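Local coordinates for unsaturated glucuronyl hydrolase (Streptococcus agalactiae, PDB 2ZZR), which hydrolyses unsaturated hyaluronan, chondroitin and heparin disaccharides, releasing the 4,5-unsaturated uronic acid by cleaving both (1->3) and (1->4) glycosidic bonds, at residues K4-E9 against N208-D213; G154-A159 against E167-I172; A216-Y221 against V233-Y238. All blocks are in the same frame, centred on the assembly; numbering follows the deposited sequence.

In the fold
All three contacts lie on one flank of the alpha-barrel of this family 88 glycosyl hydrolase, 16 to 20 Å from the centre of the chain. Interaction 1 ties the N-terminal segment to the end of helix 192-209. Interactions 2 and 3, whose centres are about 13 Å apart, share the antiparallel sheet 170-172, 219-222, 229-233, with 219-222 in the middle. Along the chain, interaction 2 falls between the two segments of interaction 1, and interaction 3 follows both. Backbone contacts join them: Leu-171 meets Phe-220, and Val-209 meets Phe-217. The small sheet leads at one edge to Thr-234 and at the other to Asp-174, two probable active-site residues.

Interaction 1: residues K4-E9 against N208-D213; sequences KPVKVE and NVVRDD. With SO4 (sulfate ion), chain B.
With chi1 at 68°, Lys-4 sets CG between its backbone N and carbonyl carbon, and the rest of the chain runs out fully extended, delivering NZ to Val-210 and Asp-212. The contact clamps the irregular N-terminal segment of the alpha-barrel enzyme onto the turn that leaves helix 192-209. NZ of Lys-4 donates to O of Val-210 over 2.8 Å, approaching in the plane of that carbonyl. The same NZ makes a salt bridge of 3.2 Å to OD1 of Asp-212, weak as a hydrogen bond, and the two side chains cross at about a right angle. One lysine therefore grips the loop by a backbone oxygen and a carboxylate, while its own backbone N is held by Asn-207.

Further along, the backbones meet directly: N of Lys-7 donates to O of Asp-212 over 2.8 Å, and the N-H points almost straight at the oxygen (164°). CA of Val-6 adds a C-H...O contact to O of Asp-212 at 3.3 Å. CG1 of Val-6 touches CG1 of Val-210 only loosely, at 4.5 Å, and helix 265-280 borders this pair through Leu-270 and Met-274.

A sulfate ion, probably from the crystallisation liquor, sits against the loop. Its O2 takes the backbone N-H of Asp-212, and its O3 lies at the edge of the Arg-211 guanidinium, accepting from both NE and NH1. The positive guanidinium and the backbone N-H probably offset the nearby carboxylate of Asp-212. The Arg-211 side chain comes within about 4 Å (nearest atoms) of that of Thr-234, a probable substrate-binding residue. At the far end the segments are bridged by a water that donates to OE2 of Glu-9 at 2.7 Å and to O of Asp-213 at 2.8 Å.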
loop_
_atom_site.group_PDB
_atom_site.type_symbol
_atom_site.label_atom_id
_atom_site.label_comp_id
_atom_site.label_asym_id
_atom_site.label_seq_id
_atom_site.Cartn_x
_atom_site.Cartn_y
_atom_site.Cartn_z
ATOM N N LYS A 4 -20.366 8.687 6.684
ATOM C CA LYS A 4 -21.647 8.108 6.284
ATOM C C LYS A 4 -21.708 6.623 6.635
ATOM O O LYS A 4 -20.676 5.946 6.649
ATOM C CB LYS A 4 -21.846 8.275 4.775
ATOM C CG LYS A 4 -20.867 7.421 3.972
ATOM C CD LYS A 4 -21.006 7.612 2.492
ATOM C CE LYS A 4 -19.967 6.766 1.785
ATOM N NZ LYS A 4 -20.089 6.919 0.316
ATOM N N PRO A 5 -22.915 6.104 6.920
ATOM C CA PRO A 5 -23.046 4.669 7.144
ATOM C C PRO A 5 -22.591 3.842 5.936
ATOM O O PRO A 5 -22.806 4.246 4.785
ATOM C CB PRO A 5 -24.551 4.484 7.378
ATOM C CG PRO A 5 -25.032 5.822 7.835
ATOM C CD PRO A 5 -24.197 6.814 7.094
ATOM N N VAL A 6 -21.949 2.711 6.213
ATOM C CA VAL A 6 -21.610 1.721 5.190
ATOM C C VAL A 6 -22.145 0.363 5.622
ATOM O O VAL A 6 -22.250 0.081 6.820
ATOM C CB VAL A 6 -20.071 1.625 4.907
ATOM C CG1 VAL A 6 -19.532 2.945 4.397
ATOM C CG2 VAL A 6 -19.297 1.145 6.148
ATOM N N LYS A 7 -22.494 -0.477 4.652
ATOM C CA LYS A 7 -22.940 -1.818 4.968
ATOM C C LYS A 7 -21.750 -2.622 5.457
ATOM O O LYS A 7 -20.704 -2.668 4.802
ATOM C CB LYS A 7 -23.600 -2.502 3.765
ATOM C CG LYS A 7 -24.066 -3.938 4.051
ATOM C CD LYS A 7 -25.061 -4.458 3.008
ATOM C CE LYS A 7 -24.475 -4.394 1.604
ATOM N NZ LYS A 7 -25.455 -4.786 0.560
ATOM N N VAL A 8 -21.909 -3.223 6.629
ATOM C CA VAL A 8 -20.899 -4.119 7.165
ATOM C C VAL A 8 -21.391 -5.549 6.987
ATOM O O VAL A 8 -22.233 -6.033 7.749
ATOM C CB VAL A 8 -20.581 -3.804 8.652
ATOM C CG1 VAL A 8 -19.500 -4.738 9.190
ATOM C CG2 VAL A 8 -20.145 -2.355 8.805
ATOM N N GLU A 9 -20.875 -6.213 5.955
ATOM C CA GLU A 9 -21.175 -7.618 5.706
ATOM C C GLU A 9 -20.616 -8.469 6.830
ATOM O O GLU A 9 -19.512 -8.220 7.308
ATOM C CB GLU A 9 -20.554 -8.078 4.382
ATOM C CG GLU A 9 -21.085 -7.339 3.157
ATOM C CD GLU A 9 -20.468 -7.793 1.836
ATOM O OE1 GLU A 9 -19.531 -8.622 1.833
ATOM O OE2 GLU A 9 -20.949 -7.311 0.785
ATOM N N ASN A 208 -16.636 9.485 0.376
ATOM C CA ASN A 208 -16.899 9.541 -1.063
ATOM C C ASN A 208 -16.281 8.400 -1.867
ATOM O O ASN A 208 -16.990 7.701 -2.599
ATOM C CB ASN A 208 -16.475 10.902 -1.621
ATOM C CG ASN A 208 -17.209 12.061 -0.966
ATOM O OD1 ASN A 208 -18.422 12.219 -1.136
ATOM N ND2 ASN A 208 -16.483 12.873 -0.213
ATOM N N VAL A 209 -14.970 8.194 -1.722
ATOM C CA VAL A 209 -14.289 7.154 -2.501
ATOM C C VAL A 209 -14.607 5.751 -1.971
ATOM O O VAL A 209 -14.474 4.757 -2.694
ATOM C CB VAL A 209 -12.761 7.436 -2.639
ATOM C CG1 VAL A 209 -11.973 6.885 -1.445
ATOM C CG2 VAL A 209 -12.223 6.874 -3.961
ATOM N N VAL A 210 -15.029 5.671 -0.706
ATOM C CA VAL A 210 -15.601 4.447 -0.166
ATOM C C VAL A 210 -17.111 4.521 -0.389
ATOM O O VAL A 210 -17.744 5.530 -0.062
ATOM C CB VAL A 210 -15.287 4.268 1.341
ATOM C CG1 VAL A 210 -15.850 2.946 1.865
ATOM C CG2 VAL A 210 -13.777 4.335 1.579
ATOM N N ARG A 211 -17.670 3.459 -0.960
ATOM C CA ARG A 211 -19.094 3.415 -1.312
ATOM C C ARG A 211 -19.958 2.888 -0.162
ATOM O O ARG A 211 -19.450 2.261 0.768
ATOM C CB ARG A 211 -19.302 2.551 -2.561
ATOM C CG ARG A 211 -18.464 2.983 -3.760
ATOM C CD ARG A 211 -18.915 2.285 -5.043
ATOM N NE ARG A 211 -20.191 2.812 -5.521
ATOM C CZ ARG A 211 -20.738 2.526 -6.701
ATOM N NH1 ARG A 211 -21.905 3.071 -7.037
ATOM N NH2 ARG A 211 -20.131 1.700 -7.544
ATOM N N ASP A 212 -21.269 3.126 -0.250
ATOM C CA ASP A 212 -22.215 2.701 0.786
ATOM C C ASP A 212 -22.214 1.198 1.063
ATOM O O ASP A 212 -22.585 0.776 2.157
ATOM C CB ASP A 212 -23.641 3.166 0.448
ATOM C CG ASP A 212 -23.822 4.667 0.577
ATOM O OD1 ASP A 212 -22.836 5.403 0.802
ATOM O OD2 ASP A 212 -24.974 5.129 0.444
ATOM N N ASP A 213 -21.809 0.395 0.077
ATOM C CA ASP A 213 -21.756 -1.058 0.231
ATOM C C ASP A 213 -20.387 -1.546 0.708
ATOM O O ASP A 213 -20.127 -2.746 0.734
ATOM C CB ASP A 213 -22.151 -1.763 -1.078
ATOM C CG ASP A 213 -21.184 -1.483 -2.230
ATOM O OD1 ASP A 213 -21.383 -2.084 -3.309
ATOM O OD2 ASP A 213 -20.243 -0.668 -2.083
HETATM S S SO4 B . -22.441 5.203 -3.615
HETATM O O1 SO4 B . -23.337 6.349 -3.487
HETATM O O2 SO4 B . -22.462 4.439 -2.374
HETATM O O3 SO4 B . -22.871 4.357 -4.727
HETATM O O4 SO4 B . -21.084 5.680 -3.862
HETATM O O HOH W 1 -21.772 -4.905 0.039
#

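Interaction 2: residues G154-A159 against E167-I172; sequences GGFIQA and EHYRLI
The carbonyl oxygen of Arg-170 receives the N-H of Ala-159, an almost straight bond of 3.0 Å between N and O (170° at the hydrogen). CA of Gln-158 leans on O of Arg-170 with a C-H...O contact of 3.4 Å. This bond ties the loop after strand 156-157, half of a two-stranded antiparallel hairpin, to edge strand 170-172 of the neighbouring three-stranded sheet. The touching parts run 104° apart, and one backbone hydrogen bond joins them directly. A G1 beta bulge, in which Gly-155 and Phe-156 both face Gln-151, starts strand 156-157.

The main aromatic contact is a T-shaped (edge-to-face) stack: the edge of Phe-156 points into one face of Tyr-169, planes at 82° and centroids 5.0 Å apart. CZ of Phe-156 comes down near the rim of the tyrosine ring, 3.5 Å from CE2 of Tyr-169. The phenyl group reaches it because CG of Phe-156 lies between the backbone N and the carbonyl carbon, and its CB also packs on CD2 of Leu-171. Tyr-169, centre of an inverse gamma turn, is fixed at its hydroxyl by O of Lys-153.

On the other side of the Arg-170 carbonyl, CB of Ala-159 lies over one face of the arginine's own guanidinium and touches CD1 of Ile-172 at 3.6 Å. NH2 of Arg-170 folds back to O of His-168 and also bonds O of Trp-160. Ile-172 leads within two residues to the probable proton donor, Asp-174. A water bridges the two segments, donating to O of Ile-157 and accepting from N of Ile-172.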
loop_
_atom_site.group_PDB
_atom_site.type_symbol
_atom_site.label_atom_id
_atom_site.label_comp_id
_atom_site.label_asym_id
_atom_site.label_seq_id
_atom_site.Cartn_x
_atom_site.Cartn_y
_atom_site.Cartn_z
ATOM N N GLY A 154 -13.176 21.248 -1.096
ATOM C CA GLY A 154 -13.314 19.792 -1.064
ATOM C C GLY A 154 -12.412 19.175 -0.003
ATOM O O GLY A 154 -12.715 18.107 0.524
ATOM N N GLY A 155 -11.311 19.859 0.300
ATOM C CA GLY A 155 -10.373 19.450 1.355
ATOM C C GLY A 155 -9.666 18.142 1.054
ATOM O O GLY A 155 -9.663 17.227 1.875
ATOM N N PHE A 156 -9.072 18.054 -0.130
ATOM C CA PHE A 156 -8.412 16.826 -0.570
ATOM C C PHE A 156 -7.133 17.129 -1.337
ATOM O O PHE A 156 -6.939 18.244 -1.844
ATOM C CB PHE A 156 -9.358 15.993 -1.443
ATOM C CG PHE A 156 -9.671 16.634 -2.775
ATOM C CD1 PHE A 156 -10.679 17.587 -2.878
ATOM C CD2 PHE A 156 -8.949 16.287 -3.916
ATOM C CE1 PHE A 156 -10.964 18.196 -4.101
ATOM C CE2 PHE A 156 -9.223 16.887 -5.145
ATOM C CZ PHE A 156 -10.237 17.844 -5.234
ATOM N N ILE A 157 -6.259 16.128 -1.416
ATOM C CA ILE A 157 -5.040 16.219 -2.216
ATOM C C ILE A 157 -5.387 15.759 -3.625
ATOM O O ILE A 157 -5.797 14.607 -3.832
ATOM C CB ILE A 157 -3.901 15.337 -1.633
ATOM C CG1 ILE A 157 -3.545 15.811 -0.220
ATOM C CG2 ILE A 157 -2.667 15.353 -2.554
ATOM C CD1 ILE A 157 -2.766 14.807 0.583
ATOM N N GLN A 158 -5.241 16.665 -4.588
ATOM C CA GLN A 158 -5.584 16.353 -5.970
ATOM C C GLN A 158 -4.572 15.409 -6.603
ATOM O O GLN A 158 -3.356 15.583 -6.445
ATOM C CB GLN A 158 -5.720 17.628 -6.816
ATOM C CG GLN A 158 -6.409 17.374 -8.170
ATOM C CD GLN A 158 -6.367 18.563 -9.114
ATOM O OE1 GLN A 158 -6.288 18.396 -10.341
ATOM N NE2 GLN A 158 -6.425 19.761 -8.561
ATOM N N ALA A 159 -5.086 14.415 -7.319
ATOM C CA ALA A 159 -4.260 13.491 -8.092
ATOM C C ALA A 159 -3.564 14.231 -9.241
ATOM O O ALA A 159 -3.879 15.400 -9.520
ATOM C CB ALA A 159 -5.115 12.353 -8.622
ATOM N N GLU A 167 -11.884 18.871 -14.974
ATOM C CA GLU A 167 -11.833 17.521 -15.540
ATOM C C GLU A 167 -10.761 16.630 -14.894
ATOM O O GLU A 167 -10.737 15.418 -15.132
ATOM C CB GLU A 167 -11.660 17.557 -17.067
ATOM C CG GLU A 167 -12.684 18.439 -17.802
ATOM C CD GLU A 167 -14.133 18.112 -17.448
ATOM O OE1 GLU A 167 -14.934 19.065 -17.327
ATOM O OE2 GLU A 167 -14.469 16.917 -17.282
ATOM N N HIS A 168 -9.899 17.239 -14.083
ATOM C CA HIS A 168 -8.840 16.535 -13.343
ATOM C C HIS A 168 -9.033 16.644 -11.831
ATOM O O HIS A 168 -8.216 16.131 -11.067
ATOM C CB HIS A 168 -7.474 17.138 -13.669
ATOM C CG HIS A 168 -7.041 16.945 -15.088
ATOM N ND1 HIS A 168 -5.795 17.326 -15.533
ATOM C CD2 HIS A 168 -7.673 16.401 -16.155
ATOM C CE1 HIS A 168 -5.682 17.040 -16.817
ATOM N NE2 HIS A 168 -6.807 16.481 -17.219
ATOM N N TYR A 169 -10.098 17.327 -11.408
ATOM C CA TYR A 169 -10.265 17.741 -10.012
ATOM C C TYR A 169 -10.797 16.585 -9.169
ATOM O O TYR A 169 -12.003 16.458 -8.925
ATOM C CB TYR A 169 -11.195 18.952 -9.955
ATOM C CG TYR A 169 -11.082 19.791 -8.706
ATOM C CD1 TYR A 169 -9.981 20.621 -8.497
ATOM C CD2 TYR A 169 -12.094 19.782 -7.751
ATOM C CE1 TYR A 169 -9.887 21.410 -7.357
ATOM C CE2 TYR A 169 -12.010 20.571 -6.606
ATOM C CZ TYR A 169 -10.911 21.380 -6.421
ATOM O OH TYR A 169 -10.820 22.159 -5.296
ATOM N N ARG A 170 -9.878 15.724 -8.740
ATOM C CA ARG A 170 -10.260 14.443 -8.178
ATOM C C ARG A 170 -9.201 13.940 -7.206
ATOM O O ARG A 170 -8.040 14.371 -7.261
ATOM C CB ARG A 170 -10.451 13.418 -9.303
ATOM C CG ARG A 170 -9.130 12.919 -9.919
ATOM C CD ARG A 170 -9.219 12.685 -11.425
ATOM N NE ARG A 170 -8.055 11.939 -11.905
ATOM C CZ ARG A 170 -6.852 12.466 -12.135
ATOM N NH1 ARG A 170 -5.867 11.685 -12.557
ATOM N NH2 ARG A 170 -6.623 13.762 -11.942
ATOM N N LEU A 171 -9.622 13.036 -6.323
ATOM C CA LEU A 171 -8.690 12.263 -5.499
ATOM C C LEU A 171 -8.706 10.810 -5.957
ATOM O O LEU A 171 -9.662 10.359 -6.595
ATOM C CB LEU A 171 -9.041 12.366 -4.004
ATOM C CG LEU A 171 -10.393 11.857 -3.474
ATOM C CD1 LEU A 171 -10.457 10.326 -3.349
ATOM C CD2 LEU A 171 -10.719 12.498 -2.121
ATOM N N ILE A 172 -7.654 10.073 -5.614
ATOM C CA ILE A 172 -7.581 8.647 -5.906
ATOM C C ILE A 172 -7.373 7.928 -4.571
ATOM O O ILE A 172 -6.739 8.475 -3.670
ATOM C CB ILE A 172 -6.463 8.340 -6.943
ATOM C CG1 ILE A 172 -6.807 9.022 -8.283
ATOM C CG2 ILE A 172 -6.274 6.832 -7.138
ATOM C CD1 ILE A 172 -5.729 8.913 -9.347
HETATM O O HOH W 2 -5.434 11.940 -4.792
#

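Interaction 3: residues A216-Y221 against V233-Y238; sequences AFHTFY and VTRQGY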
loop_
_atom_site.group_PDB
_atom_site.type_symbol
_atom_site.label_atom_id
_atom_site.label_comp_id
_atom_site.label_asym_id
_atom_site.label_seq_id
_atom_site.Cartn_x
_atom_site.Cartn_y
_atom_site.Cartn_z
ATOM N N ALA A 216 -15.007 0.091 -3.071
ATOM C CA ALA A 216 -14.218 1.294 -3.294
ATOM C C ALA A 216 -14.278 1.755 -4.739
ATOM O O ALA A 216 -14.153 0.940 -5.656
ATOM C CB ALA A 216 -12.766 1.047 -2.890
ATOM N N PHE A 217 -14.478 3.058 -4.927
ATOM C CA PHE A 217 -14.142 3.724 -6.183
ATOM C C PHE A 217 -12.620 3.838 -6.261
ATOM O O PHE A 217 -11.928 3.791 -5.243
ATOM C CB PHE A 217 -14.716 5.141 -6.234
ATOM C CG PHE A 217 -16.195 5.209 -6.479
ATOM C CD1 PHE A 217 -17.030 5.826 -5.554
ATOM C CD2 PHE A 217 -16.755 4.688 -7.647
ATOM C CE1 PHE A 217 -18.406 5.916 -5.779
ATOM C CE2 PHE A 217 -18.127 4.764 -7.874
ATOM C CZ PHE A 217 -18.949 5.387 -6.942
ATOM N N HIS A 218 -12.103 3.999 -7.473
ATOM C CA HIS A 218 -10.696 4.331 -7.670
ATOM C C HIS A 218 -10.519 5.835 -7.507
ATOM O O HIS A 218 -9.625 6.297 -6.793
ATOM C CB HIS A 218 -10.246 3.874 -9.069
ATOM C CG HIS A 218 -8.917 4.418 -9.497
ATOM N ND1 HIS A 218 -7.750 3.692 -9.410
ATOM C CD2 HIS A 218 -8.577 5.610 -10.041
ATOM C CE1 HIS A 218 -6.745 4.419 -9.864
ATOM N NE2 HIS A 218 -7.221 5.586 -10.258
ATOM N N THR A 219 -11.400 6.581 -8.170
ATOM C CA THR A 219 -11.313 8.028 -8.291
ATOM C C THR A 219 -12.608 8.671 -7.802
ATOM O O THR A 219 -13.692 8.099 -7.969
ATOM C CB THR A 219 -11.077 8.417 -9.782
ATOM O OG1 THR A 219 -9.786 7.964 -10.201
ATOM C CG2 THR A 219 -11.151 9.917 -9.999
ATOM N N PHE A 220 -12.502 9.853 -7.198
ATOM C CA PHE A 220 -13.695 10.630 -6.872
ATOM C C PHE A 220 -13.510 12.094 -7.220
ATOM O O PHE A 220 -12.555 12.728 -6.778
ATOM C CB PHE A 220 -14.122 10.471 -5.404
ATOM C CG PHE A 220 -15.589 10.708 -5.190
ATOM C CD1 PHE A 220 -16.475 9.639 -5.155
ATOM C CD2 PHE A 220 -16.088 12.000 -5.077
ATOM C CE1 PHE A 220 -17.845 9.853 -4.987
ATOM C CE2 PHE A 220 -17.452 12.227 -4.912
ATOM C CZ PHE A 220 -18.328 11.156 -4.870
ATOM N N TYR A 221 -14.444 12.617 -8.016
ATOM C CA TYR A 221 -14.397 13.997 -8.489
ATOM C C TYR A 221 -15.136 14.964 -7.580
ATOM O O TYR A 221 -16.161 14.623 -6.997
ATOM C CB TYR A 221 -15.018 14.095 -9.887
ATOM C CG TYR A 221 -14.143 13.547 -10.982
ATOM C CD1 TYR A 221 -14.197 12.199 -11.335
ATOM C CD2 TYR A 221 -13.258 14.380 -11.665
ATOM C CE1 TYR A 221 -13.385 11.693 -12.354
ATOM C CE2 TYR A 221 -12.444 13.882 -12.685
ATOM C CZ TYR A 221 -12.512 12.547 -13.017
ATOM O OH TYR A 221 -11.709 12.053 -14.019
ATOM N N VAL A 233 -15.556 7.177 -9.873
ATOM C CA VAL A 233 -15.261 6.411 -11.085
ATOM C C VAL A 233 -14.464 5.154 -10.725
ATOM O O VAL A 233 -13.448 5.237 -10.024
ATOM C CB VAL A 233 -14.486 7.261 -12.138
ATOM C CG1 VAL A 233 -14.273 6.470 -13.423
ATOM C CG2 VAL A 233 -15.229 8.559 -12.445
ATOM N N THR A 234 -14.935 4.002 -11.211
ATOM C CA THR A 234 -14.327 2.691 -10.935
ATOM C C THR A 234 -13.244 2.306 -11.955
ATOM O O THR A 234 -13.401 1.352 -12.737
ATOM C CB THR A 234 -15.393 1.567 -10.859
ATOM O OG1 THR A 234 -16.110 1.500 -12.099
ATOM C CG2 THR A 234 -16.374 1.815 -9.718
ATOM N N ARG A 235 -12.137 3.039 -11.918
ATOM C CA ARG A 235 -11.020 2.851 -12.845
ATOM C C ARG A 235 -10.158 1.627 -12.487
ATOM O O ARG A 235 -9.995 1.291 -11.313
ATOM C CB ARG A 235 -10.178 4.134 -12.877
ATOM C CG ARG A 235 -8.937 4.101 -13.754
ATOM C CD ARG A 235 -8.286 5.473 -13.813
ATOM N NE ARG A 235 -6.847 5.388 -14.053
ATOM C CZ ARG A 235 -6.280 5.339 -15.256
ATOM N NH1 ARG A 235 -7.022 5.364 -16.356
ATOM N NH2 ARG A 235 -4.960 5.261 -15.355
ATOM N N GLN A 236 -9.627 0.962 -13.513
ATOM C CA GLN A 236 -8.709 -0.166 -13.347
ATOM C C GLN A 236 -9.395 -1.511 -13.105
ATOM O O GLN A 236 -8.753 -2.561 -13.195
ATOM C CB GLN A 236 -7.646 0.126 -12.276
ATOM C CG GLN A 236 -6.586 1.125 -12.741
ATOM C CD GLN A 236 -5.327 1.121 -11.893
ATOM O OE1 GLN A 236 -4.650 0.099 -11.754
ATOM N NE2 GLN A 236 -4.992 2.281 -11.344
ATOM N N GLY A 237 -10.697 -1.486 -12.828
ATOM C CA GLY A 237 -11.466 -2.715 -12.649
ATOM C C GLY A 237 -11.965 -3.256 -13.978
ATOM O O GLY A 237 -11.881 -2.572 -14.997
ATOM N N TYR A 238 -12.490 -4.479 -13.961
ATOM C CA TYR A 238 -12.976 -5.149 -15.173
ATOM C C TYR A 238 -14.093 -4.372 -15.873
ATOM O O TYR A 238 -14.036 -4.145 -17.087
ATOM C CB TYR A 238 -13.440 -6.570 -14.840
ATOM C CG TYR A 238 -13.894 -7.377 -16.040
ATOM C CD1 TYR A 238 -12.971 -7.881 -16.954
ATOM C CD2 TYR A 238 -15.251 -7.641 -16.254
ATOM C CE1 TYR A 238 -13.382 -8.630 -18.057
ATOM C CE2 TYR A 238 -15.673 -8.389 -17.356
ATOM C CZ TYR A 238 -14.730 -8.879 -18.251
ATOM O OH TYR A 238 -15.131 -9.620 -19.341
#
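A classic beta bulge opens strand 219-222 where it pairs with the end of strand 229-233, beside the probable substrate-binding site: His-218 and Thr-219 both face Val-233. The carbonyl oxygen of Val-233 accepts both N-H groups, each at 3.1 Å; the one from N of Thr-219 is straighter (164°) than that from N of His-218 (136°). In return N of Val-233 donates to O of Thr-219 over 2.8 Å, completing an antiparallel hydrogen-bonded pair.

Beyond the bridge the chain turns through Thr-234, centre of an inverse gamma turn and a probable substrate-binding residue. Its methyl CG2 rests against CD2 of Phe-217 at 3.6 Å. The His-218 side chain, extended away from its backbone N (chi1 168°), runs alongside Arg-235 in the modelled conformer, and CB of Arg-235 makes a CH-pi contact over the imidazole, 3.9 Å from the centroid of the His-218 ring. Trp-244 also meets this imidazole, and strand 170-172 adds Ile-172. At the other end of the pairing, CG2 of Val-233 abuts the edge of the Tyr-221 ring, 3.6 Å from CE1.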